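Local coordinates for chemosensory protein (Mamestra brassicae, PDB 1N8V) that binds long-chain lipophilic ligands such as bromo-dodecanol in an internal helical pocket, and probably carries chemical signals in the moth, at residues Lys20-Arg33 / Glu77-Asp89. Numbering follows the deposited sequence.
With BDD (bromo-dodecanol), chain E; BDD (bromo-dodecanol), chain C.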
ATOM      1  N   LYS A  20      11.432   0.369  10.203  1.00 14.96           N
ATOM      2  CA  LYS A  20      11.802  -0.361   8.995  1.00 15.42           C
ATOM      3  C   LYS A  20      11.483  -1.846   9.054  1.00 15.05           C
ATOM      4  O   LYS A  20      11.018  -2.418   8.068  1.00 14.13           O
ATOM      5  CB  LYS A  20      13.290  -0.177   8.710  1.00 16.32           C
ATOM      6  CG  LYS A  20      13.738  -0.857   7.425  1.00 18.90           C
ATOM      7  CD  LYS A  20      13.650   0.062   6.257  1.00 23.72           C
ATOM      8  CE  LYS A  20      14.770   1.094   6.345  1.00 26.38           C
ATOM      9  NZ  LYS A  20      14.645   2.192   5.349  1.00 29.48           N
ATOM     10  N   ARG A  21      11.737  -2.480  10.197  1.00 14.12           N
ATOM     11  CA  ARG A  21      11.433  -3.901  10.332  1.00 15.26           C
ATOM     12  C   ARG A  21       9.933  -4.168  10.130  1.00 14.66           C
ATOM     13  O   ARG A  21       9.556  -5.142   9.475  1.00 14.42           O
ATOM     14  CB  ARG A  21      11.890  -4.447  11.688  1.00 16.47           C
ATOM     15  CG  ARG A  21      13.380  -4.289  11.955  1.00 17.81           C
ATOM     16  CD  ARG A  21      14.267  -5.372  11.332  1.00 17.84           C
ATOM     17  NE  ARG A  21      14.425  -5.278   9.885  1.00 18.10           N
ATOM     18  CZ  ARG A  21      15.061  -4.315   9.214  1.00 21.34           C
ATOM     19  NH1 ARG A  21      15.137  -4.373   7.888  1.00 21.84           N
ATOM     20  NH2 ARG A  21      15.630  -3.295   9.851  1.00 25.13           N
ATOM     21  N   LEU A  22       9.074  -3.315  10.674  1.00 13.71           N
ATOM     22  CA  LEU A  22       7.636  -3.526  10.537  1.00 13.84           C
ATOM     23  C   LEU A  22       7.203  -3.272   9.096  1.00 13.20           C
ATOM     24  O   LEU A  22       6.422  -4.023   8.516  1.00 12.19           O
ATOM     25  CB  LEU A  22       6.871  -2.607  11.475  1.00 14.39           C
ATOM     26  CG  LEU A  22       7.105  -2.689  12.993  1.00 17.40           C
ATOM     27  CD1 LEU A  22       6.183  -1.749  13.749  1.00 18.30           C
ATOM     28  CD2 LEU A  22       6.920  -4.092  13.435  1.00 19.06           C
ATOM     29  N   LEU A  23       7.723  -2.212   8.498  1.00 11.18           N
ATOM     30  CA  LEU A  23       7.367  -1.877   7.130  1.00 12.01           C
ATOM     31  C   LEU A  23       7.805  -2.985   6.145  1.00 12.11           C
ATOM     32  O   LEU A  23       7.023  -3.422   5.276  1.00 12.30           O
ATOM     33  CB  LEU A  23       7.982  -0.521   6.791  1.00 11.77           C
ATOM     34  CG  LEU A  23       7.828  -0.061   5.348  1.00 13.35           C
ATOM     35  CD1 LEU A  23       6.359  -0.010   4.905  1.00 14.92           C
ATOM     36  CD2 LEU A  23       8.528   1.303   5.155  1.00 15.06           C
ATOM     37  N   VAL A  24       9.049  -3.465   6.286  1.00 12.14           N
ATOM     38  CA  VAL A  24       9.565  -4.487   5.372  1.00 13.59           C
ATOM     39  C   VAL A  24       8.776  -5.793   5.452  1.00 11.82           C
ATOM     40  O   VAL A  24       8.601  -6.475   4.453  1.00 11.14           O
ATOM     41  CB  VAL A  24      11.088  -4.730   5.589  1.00 14.58           C
ATOM     42  CG1 VAL A  24      11.564  -6.025   4.935  1.00 17.35           C
ATOM     43  CG2 VAL A  24      11.886  -3.531   5.095  1.00 16.39           C
ATOM     44  N   ALA A  25       8.279  -6.136   6.630  1.00 11.12           N
ATOM     45  CA  ALA A  25       7.468  -7.337   6.753  1.00 11.24           C
ATOM     46  C   ALA A  25       6.228  -7.222   5.867  1.00 10.82           C
ATOM     47  O   ALA A  25       5.873  -8.192   5.197  1.00 11.53           O
ATOM     48  CB  ALA A  25       7.059  -7.579   8.188  1.00 11.70           C
ATOM     49  N   TYR A  26       5.556  -6.057   5.858  1.00 11.27           N
ATOM     50  CA  TYR A  26       4.385  -5.895   5.004  1.00 10.51           C
ATOM     51  C   TYR A  26       4.782  -5.854   3.528  1.00 10.28           C
ATOM     52  O   TYR A  26       4.142  -6.471   2.678  1.00 10.77           O
ATOM     53  CB  TYR A  26       3.616  -4.612   5.337  1.00 11.34           C
ATOM     54  CG  TYR A  26       2.863  -4.645   6.623  1.00 11.98           C
ATOM     55  CD1 TYR A  26       1.715  -5.414   6.746  1.00 13.92           C
ATOM     56  CD2 TYR A  26       3.268  -3.900   7.709  1.00 11.48           C
ATOM     57  CE1 TYR A  26       0.998  -5.426   7.959  1.00 15.76           C
ATOM     58  CE2 TYR A  26       2.587  -3.919   8.901  1.00 15.39           C
ATOM     59  CZ  TYR A  26       1.447  -4.672   9.020  1.00 16.08           C
ATOM     60  OH  TYR A  26       0.758  -4.683  10.232  1.00 19.98           O
ATOM     61  N   VAL A  27       5.882  -5.174   3.217  1.00 10.99           N
ATOM     62  CA  VAL A  27       6.329  -5.112   1.836  1.00 11.02           C
ATOM     63  C   VAL A  27       6.676  -6.508   1.263  1.00 10.97           C
ATOM     64  O   VAL A  27       6.245  -6.865   0.164  1.00 10.95           O
ATOM     65  CB  VAL A  27       7.545  -4.180   1.668  1.00 11.70           C
ATOM     66  CG1 VAL A  27       8.065  -4.268   0.261  1.00 12.85           C
ATOM     67  CG2 VAL A  27       7.155  -2.769   2.013  1.00 12.16           C
ATOM     68  N   ASN A  28       7.431  -7.303   2.023  1.00 10.47           N
ATOM     69  CA  ASN A  28       7.780  -8.647   1.551  1.00 10.80           C
ATOM     70  C   ASN A  28       6.556  -9.537   1.378  1.00 10.38           C
ATOM     71  O   ASN A  28       6.492 -10.358   0.458  1.00 10.96           O
ATOM     72  CB  ASN A  28       8.813  -9.291   2.481  1.00 10.90           C
ATOM     73  CG  ASN A  28      10.185  -8.613   2.426  1.00 11.98           C
ATOM     74  OD1 ASN A  28      11.003  -8.731   3.381  1.00 13.96           O
ATOM     75  ND2 ASN A  28      10.449  -7.913   1.361  1.00 12.80           N
ATOM     76  N   CYS A  29       5.561  -9.354   2.245  1.00  9.88           N
ATOM     77  CA  CYS A  29       4.318 -10.114   2.110  1.00 11.19           C
ATOM     78  C   CYS A  29       3.600  -9.752   0.796  1.00 10.25           C
ATOM     79  O   CYS A  29       3.219 -10.621  -0.007  1.00 11.77           O
ATOM     80  CB  CYS A  29       3.394  -9.820   3.292  1.00 11.58           C
ATOM     81  SG  CYS A  29       1.612 -10.167   3.074  1.00 12.98           S
ATOM     82  N   VAL A  30       3.394  -8.461   0.573  1.00 11.07           N
ATOM     83  CA  VAL A  30       2.659  -8.012  -0.611  1.00 11.57           C
ATOM     84  C   VAL A  30       3.435  -8.293  -1.889  1.00 11.80           C
ATOM     85  O   VAL A  30       2.842  -8.522  -2.936  1.00 11.39           O
ATOM     86  CB  VAL A  30       2.272  -6.513  -0.457  1.00 11.87           C
ATOM     87  CG1 VAL A  30       1.703  -5.941  -1.708  1.00 14.90           C
ATOM     88  CG2 VAL A  30       1.286  -6.346   0.667  1.00 12.50           C
ATOM     89  N   MET A  31       4.769  -8.318  -1.805  1.00 11.16           N
ATOM     90  CA  MET A  31       5.594  -8.658  -2.970  1.00 12.54           C
ATOM     91  C   MET A  31       5.698 -10.187  -3.177  1.00 13.95           C
ATOM     92  O   MET A  31       6.386 -10.642  -4.084  1.00 15.86           O
ATOM     93  CB  MET A  31       7.005  -8.074  -2.833  1.00 12.28           C
ATOM     94  CG  MET A  31       7.060  -6.585  -3.023  1.00 12.75           C
ATOM     95  SD  MET A  31       6.470  -5.943  -4.609  1.00 13.27           S
ATOM     96  CE  MET A  31       7.659  -6.766  -5.717  1.00 15.42           C
ATOM     97  N   GLU A  32       5.002 -10.972  -2.351  1.00 13.99           N
ATOM     98  CA  GLU A  32       4.964 -12.434  -2.476  1.00 15.51           C
ATOM     99  C   GLU A  32       6.343 -13.106  -2.344  1.00 16.18           C
ATOM    100  O   GLU A  32       6.672 -14.055  -3.075  1.00 17.67           O
ATOM    101  CB  GLU A  32       4.226 -12.833  -3.767  1.00 16.28           C
ATOM    102  CG  GLU A  32       2.802 -12.252  -3.883  1.00 17.53           C
ATOM    103  CD  GLU A  32       1.951 -12.873  -4.993  1.00 19.63           C
ATOM    104  OE1 GLU A  32       1.699 -14.108  -4.923  1.00 22.95           O
ATOM    105  OE2 GLU A  32       1.506 -12.146  -5.915  1.00 21.23           O
ATOM    106  N   ARG A  33       7.124 -12.610  -1.391  1.00 15.59           N
ATOM    107  CA  ARG A  33       8.446 -13.174  -1.097  1.00 16.38           C
ATOM    108  C   ARG A  33       8.707 -13.353   0.405  1.00 16.68           C
ATOM    109  O   ARG A  33       9.813 -13.722   0.797  1.00 18.63           O
ATOM    110  CB  ARG A  33       9.547 -12.329  -1.729  1.00 16.83           C
ATOM    111  CG  ARG A  33       9.622 -10.911  -1.245  1.00 16.80           C
ATOM    112  CD  ARG A  33      10.859 -10.159  -1.761  1.00 18.81           C
ATOM    113  NE  ARG A  33      10.890  -8.774  -1.305  1.00 19.66           N
ATOM    114  CZ  ARG A  33      10.894  -7.691  -2.083  1.00 18.32           C
ATOM    115  NH1 ARG A  33      10.937  -6.499  -1.516  1.00 20.39           N
ATOM    116  NH2 ARG A  33      10.864  -7.771  -3.407  1.00 21.26           N
ATOM    117  N   GLU A  77      11.402   5.763   0.334  1.00 13.76           N
ATOM    118  CA  GLU A  77      11.718   4.373   0.006  1.00 13.77           C
ATOM    119  C   GLU A  77      11.454   4.143  -1.464  1.00 13.71           C
ATOM    120  O   GLU A  77      10.634   3.314  -1.857  1.00 13.44           O
ATOM    121  CB  GLU A  77      10.901   3.384   0.850  1.00 13.93           C
ATOM    122  CG  GLU A  77      11.142   3.467   2.358  1.00 15.62           C
ATOM    123  CD  GLU A  77      12.504   2.965   2.792  1.00 17.57           C
ATOM    124  OE1 GLU A  77      13.291   2.470   1.951  1.00 19.94           O
ATOM    125  OE2 GLU A  77      12.804   3.072   4.011  1.00 20.31           O
ATOM    126  N   ILE A  78      12.187   4.881  -2.284  1.00 13.88           N
ATOM    127  CA  ILE A  78      11.973   4.860  -3.729  1.00 13.85           C
ATOM    128  C   ILE A  78      12.023   3.463  -4.352  1.00 13.70           C
ATOM    129  O   ILE A  78      11.192   3.132  -5.177  1.00 13.13           O
ATOM    130  CB  ILE A  78      12.993   5.776  -4.399  1.00 14.99           C
ATOM    131  CG1 ILE A  78      12.808   7.215  -3.901  1.00 17.02           C
ATOM    132  CG2 ILE A  78      12.874   5.683  -5.922  1.00 16.70           C
ATOM    133  CD1 ILE A  78      13.896   8.157  -4.362  1.00 18.75           C
ATOM    134  N   GLU A  79      12.981   2.639  -3.948  1.00 12.96           N
ATOM    135  CA  GLU A  79      13.098   1.293  -4.480  1.00 13.67           C
ATOM    136  C   GLU A  79      11.857   0.444  -4.167  1.00 12.73           C
ATOM    137  O   GLU A  79      11.417  -0.344  -4.997  1.00 14.22           O
ATOM    138  CB  GLU A  79      14.353   0.622  -3.911  1.00 14.31           C
ATOM    139  CG  GLU A  79      15.660   1.327  -4.214  1.00 18.04           C
ATOM    140  CD  GLU A  79      15.941   2.531  -3.325  1.00 20.89           C
ATOM    141  OE1 GLU A  79      15.383   2.657  -2.196  1.00 20.32           O
ATOM    142  OE2 GLU A  79      16.748   3.377  -3.765  1.00 24.05           O
ATOM    143  N   ILE A  80      11.314   0.597  -2.959  1.00 12.63           N
ATOM    144  CA  ILE A  80      10.099  -0.141  -2.572  1.00 12.59           C
ATOM    145  C   ILE A  80       8.911   0.358  -3.417  1.00 11.91           C
ATOM    146  O   ILE A  80       8.169  -0.431  -3.977  1.00 11.82           O
ATOM    147  CB  ILE A  80       9.831  -0.008  -1.069  1.00 12.32           C
ATOM    148  CG1 ILE A  80      10.892  -0.777  -0.260  1.00 14.26           C
ATOM    149  CG2 ILE A  80       8.411  -0.473  -0.742  1.00 12.60           C
ATOM    150  CD1 ILE A  80      10.775  -0.580   1.228  1.00 14.89           C
ATOM    151  N   TRP A  81       8.753   1.672  -3.520  1.00 11.62           N
ATOM    152  CA  TRP A  81       7.697   2.226  -4.378  1.00 10.49           C
ATOM    153  C   TRP A  81       7.794   1.672  -5.793  1.00 11.67           C
ATOM    154  O   TRP A  81       6.802   1.197  -6.350  1.00 12.01           O
ATOM    155  CB  TRP A  81       7.774   3.753  -4.427  1.00 10.38           C
ATOM    156  CG  TRP A  81       6.937   4.400  -5.507  1.00 11.53           C
ATOM    157  CD1 TRP A  81       7.410   5.126  -6.550  1.00 10.46           C
ATOM    158  CD2 TRP A  81       5.501   4.355  -5.684  1.00 10.70           C
ATOM    159  NE1 TRP A  81       6.375   5.575  -7.340  1.00 10.94           N
ATOM    160  CE2 TRP A  81       5.191   5.118  -6.829  1.00 10.12           C
ATOM    161  CE3 TRP A  81       4.440   3.799  -4.964  1.00 11.67           C
ATOM    162  CZ2 TRP A  81       3.880   5.304  -7.269  1.00 11.03           C
ATOM    163  CZ3 TRP A  81       3.163   3.966  -5.430  1.00 10.51           C
ATOM    164  CH2 TRP A  81       2.886   4.715  -6.550  1.00 11.89           C
ATOM    165  N   ARG A  82       8.991   1.695  -6.357  1.00 11.63           N
ATOM    166  CA  ARG A  82       9.122   1.232  -7.728  1.00 12.83           C
ATOM    167  C   ARG A  82       8.756  -0.241  -7.941  1.00 12.68           C
ATOM    168  O   ARG A  82       8.129  -0.586  -8.963  1.00 12.23           O
ATOM    169  CB  ARG A  82      10.485   1.582  -8.274  1.00 14.42           C
ATOM    170  CG  ARG A  82      10.510   3.062  -8.506  1.00 16.34           C
ATOM    171  CD  ARG A  82      11.765   3.513  -9.091  1.00 17.76           C
ATOM    172  NE  ARG A  82      11.723   4.929  -9.393  1.00 19.47           N
ATOM    173  CZ  ARG A  82      12.609   5.540 -10.149  1.00 23.15           C
ATOM    174  NH1 ARG A  82      12.501   6.838 -10.366  1.00 24.52           N
ATOM    175  NH2 ARG A  82      13.583   4.846 -10.707  1.00 25.10           N
ATOM    176  N   GLU A  83       9.145  -1.101  -7.014  1.00 12.47           N
ATOM    177  CA  GLU A  83       8.834  -2.504  -7.196  1.00 12.37           C
ATOM    178  C   GLU A  83       7.358  -2.755  -7.004  1.00 11.98           C
ATOM    179  O   GLU A  83       6.771  -3.599  -7.705  1.00 12.28           O
ATOM    180  CB  GLU A  83       9.679  -3.428  -6.297  1.00 13.18           C
ATOM    181  CG  GLU A  83       9.397  -3.358  -4.819  1.00 16.71           C
ATOM    182  CD  GLU A  83      10.327  -4.251  -4.031  1.00 19.18           C
ATOM    183  OE1 GLU A  83      10.919  -5.159  -4.662  1.00 24.69           O
ATOM    184  OE2 GLU A  83      10.466  -4.061  -2.816  1.00 21.66           O
ATOM    185  N   LEU A  84       6.713  -2.017  -6.095  1.00 11.48           N
ATOM    186  CA  LEU A  84       5.284  -2.208  -5.862  1.00 11.88           C
ATOM    187  C   LEU A  84       4.439  -1.723  -7.034  1.00 11.58           C
ATOM    188  O   LEU A  84       3.529  -2.397  -7.484  1.00 11.49           O
ATOM    189  CB  LEU A  84       4.855  -1.495  -4.574  1.00 11.71           C
ATOM    190  CG  LEU A  84       5.241  -2.176  -3.273  1.00 12.38           C
ATOM    191  CD1 LEU A  84       5.040  -1.225  -2.110  1.00 13.43           C
ATOM    192  CD2 LEU A  84       4.411  -3.405  -3.057  1.00 13.14           C
ATOM    193  N   THR A  85       4.717  -0.515  -7.511  1.00 11.29           N
ATOM    194  CA  THR A  85       3.931   0.003  -8.643  1.00 11.68           C
ATOM    195  C   THR A  85       4.180  -0.846  -9.913  1.00 11.64           C
ATOM    196  O   THR A  85       3.261  -1.098 -10.682  1.00 11.87           O
ATOM    197  CB  THR A  85       4.138   1.513  -8.829  1.00 11.53           C
ATOM    198  OG1 THR A  85       3.159   2.038  -9.755  1.00 12.57           O
ATOM    199  CG2 THR A  85       5.521   1.838  -9.384  1.00 11.92           C
ATOM    200  N   ALA A  86       5.401  -1.327 -10.108  1.00 11.59           N
ATOM    201  CA  ALA A  86       5.678  -2.185 -11.253  1.00 11.59           C
ATOM    202  C   ALA A  86       4.921  -3.516 -11.194  1.00 12.14           C
ATOM    203  O   ALA A  86       4.462  -4.011 -12.229  1.00 12.40           O
ATOM    204  CB  ALA A  86       7.181  -2.433 -11.430  1.00 12.25           C
ATOM    205  N   LYS A  87       4.811  -4.108 -10.007  1.00 11.58           N
ATOM    206  CA  LYS A  87       4.137  -5.388  -9.880  1.00 12.11           C
ATOM    207  C   LYS A  87       2.618  -5.254  -9.972  1.00 11.82           C
ATOM    208  O   LYS A  87       1.950  -6.001 -10.698  1.00 12.37           O
ATOM    209  CB  LYS A  87       4.528  -6.074  -8.556  1.00 11.82           C
ATOM    210  CG  LYS A  87       3.736  -7.369  -8.278  1.00 12.38           C
ATOM    211  CD  LYS A  87       4.280  -8.103  -7.062  1.00 13.67           C
ATOM    212  CE  LYS A  87       3.349  -9.227  -6.615  1.00 16.28           C
ATOM    213  NZ  LYS A  87       3.339 -10.359  -7.571  1.00 19.01           N
ATOM    214  N   TYR A  88       2.060  -4.328  -9.194  1.00 11.71           N
ATOM    215  CA  TYR A  88       0.597  -4.192  -9.098  1.00 11.88           C
ATOM    216  C   TYR A  88      -0.045  -3.232 -10.107  1.00 12.77           C
ATOM    217  O   TYR A  88      -1.244  -3.302 -10.341  1.00 12.95           O
ATOM    218  CB  TYR A  88       0.220  -3.787  -7.661  1.00 12.16           C
ATOM    219  CG  TYR A  88       0.305  -4.964  -6.699  1.00 11.96           C
ATOM    220  CD1 TYR A  88      -0.763  -5.824  -6.545  1.00 11.51           C
ATOM    221  CD2 TYR A  88       1.452  -5.215  -5.961  1.00 11.37           C
ATOM    222  CE1 TYR A  88      -0.694  -6.907  -5.688  1.00 11.15           C
ATOM    223  CE2 TYR A  88       1.540  -6.287  -5.111  1.00 10.96           C
ATOM    224  CZ  TYR A  88       0.454  -7.129  -4.965  1.00 10.51           C
ATOM    225  OH  TYR A  88       0.497  -8.219  -4.102  1.00 12.06           O
ATOM    226  N   ASP A  89       0.737  -2.333 -10.692  1.00 11.86           N
ATOM    227  CA  ASP A  89       0.201  -1.367 -11.667  1.00 11.65           C
ATOM    228  C   ASP A  89       1.126  -1.319 -12.884  1.00 11.99           C
ATOM    229  O   ASP A  89       1.648  -0.267 -13.215  1.00 11.76           O
ATOM    230  CB  ASP A  89       0.086  -0.004 -10.982  1.00 11.73           C
ATOM    231  CG  ASP A  89      -0.718   1.016 -11.758  1.00 11.68           C
ATOM    232  OD1 ASP A  89      -1.382   0.685 -12.785  1.00 12.15           O
ATOM    233  OD2 ASP A  89      -0.708   2.220 -11.376  1.00 13.74           O
TER
HETATM  234  O1  BDD E 503       0.686   2.796  -9.055  1.00 14.89           O
HETATM  235  C1  BDD E 503      -0.059   2.505  -7.871  1.00 15.98           C
HETATM  236  C2  BDD E 503       0.708   1.520  -6.980  1.00 15.65           C
HETATM  237  C3  BDD E 503       0.026   1.412  -5.618  1.00 18.22           C
HETATM  238  C4  BDD E 503       0.784   0.531  -4.621  1.00 23.01           C
HETATM  239  C5  BDD E 503       0.659   1.098  -3.202  1.00 26.39           C
HETATM  240  C6  BDD E 503       0.171   0.084  -2.182  1.00 28.40           C
HETATM  241  C7  BDD E 503       0.059   0.685  -0.777  1.00 27.84           C
HETATM  242  C8  BDD E 503      -1.293   0.423  -0.151  1.00 27.29           C
HETATM  243  C9  BDD E 503      -1.303   0.718   1.343  1.00 24.76           C
HETATM  244  C10 BDD E 503      -2.678   0.454   1.961  1.00 23.08           C
HETATM  245  C11 BDD E 503      -3.003   1.279   3.210  1.00 21.05           C
HETATM  246  C12 BDD E 503      -4.529   1.469   3.489  1.00 14.41           C
HETATM  247 BR   BDD E 503      -4.718   1.450   5.093  1.00  9.04          BR
HETATM  248  O1  BDD C 501      -6.373   0.773   6.996  1.00 35.99           O
HETATM  249  C1  BDD C 501      -5.339  -0.112   7.399  1.00 34.90           C
HETATM  250  C2  BDD C 501      -5.632  -1.517   6.882  1.00 33.87           C
HETATM  251  C3  BDD C 501      -4.386  -2.142   6.268  1.00 32.81           C
HETATM  252  C4  BDD C 501      -3.499  -2.796   7.317  1.00 31.84           C
HETATM  253  C5  BDD C 501      -2.116  -3.084   6.739  1.00 29.36           C
HETATM  254  C6  BDD C 501      -1.183  -1.876   6.853  1.00 26.44           C
HETATM  255  C7  BDD C 501       0.082  -2.027   6.009  1.00 22.70           C
HETATM  256  C8  BDD C 501       0.730  -0.677   5.697  1.00 20.88           C
HETATM  257  C9  BDD C 501       2.110  -0.863   5.074  1.00 20.29           C
HETATM  258  C10 BDD C 501       2.032  -1.145   3.580  1.00 18.97           C
HETATM  259  C11 BDD C 501       3.402  -1.218   2.931  1.00 18.20           C
HETATM  260  C12 BDD C 501       3.312  -1.414   1.418  1.00 18.80           C
HETATM  261 BR   BDD C 501       3.015  -2.967   1.041  1.00  2.02          BR
HETATM  262  O   HOH W   1       6.121 -11.213  -6.939  1.00 36.59           O
HETATM  263  O   HOH W   2      -0.528 -10.340  -5.583  1.00 20.11           O
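The guanidinium of R33 meets the carboxylate of E83 end-on, with M31 CB over one guanidinium face. Both bonds leave in the guanidinium plane: NH1 of R33 to OE2 of E83 at 2.8 Å, and NH2 of R33 to OE1 of E83 at 2.9 Å. With the planes 42° apart, OE1 is met from above the carboxylate plane and OE2 on its syn side, also tilted out of it. One bromo-dodecanol lays C7 over the Y26 ring centre. The Y88 ring takes V30 O and L84 O at its edge. V30 CG1 packs on Y88 CE2.

These contacts pair helix 20-30 with helix 78-88 in the all-helical chemosensory protein (OS-D) fold. The short axes run nearly parallel, 24° apart. A Schellman motif at E32 closes helix 20-30. E32 OE2 forms a salt bridge with K87 NZ (3.0 Å), which meets it from above the carboxylate plane. A water joins M31 O to K87 NZ. At the other end K20 NZ and E77 OE2 pair as a salt bridge, modelled doubtfully short.

V27 CG2 meets I80 CG2 at 3.8 Å. The bend at chi2 (-59°) brings M31 SD to 3.6 Å from L84 CD2, and a second bend turns CE along E83 toward K87 CD. Replacing E83 by alanine is likely to leave the R33 guanidinium without its carboxylate mate and M31 SD and CE without the CG they rest on.

The inner side faces bound bromo-dodecanol. The molecule over Y26 sets its bromine beside V30 CG2 and L84 CD1. The hydroxyl O1 of another donates to D89 OD2. Y88 OH donates to V30 O at 2.6 Å, on a lone pair in the carbonyl plane, and accepts from a water that also binds E32 OE2.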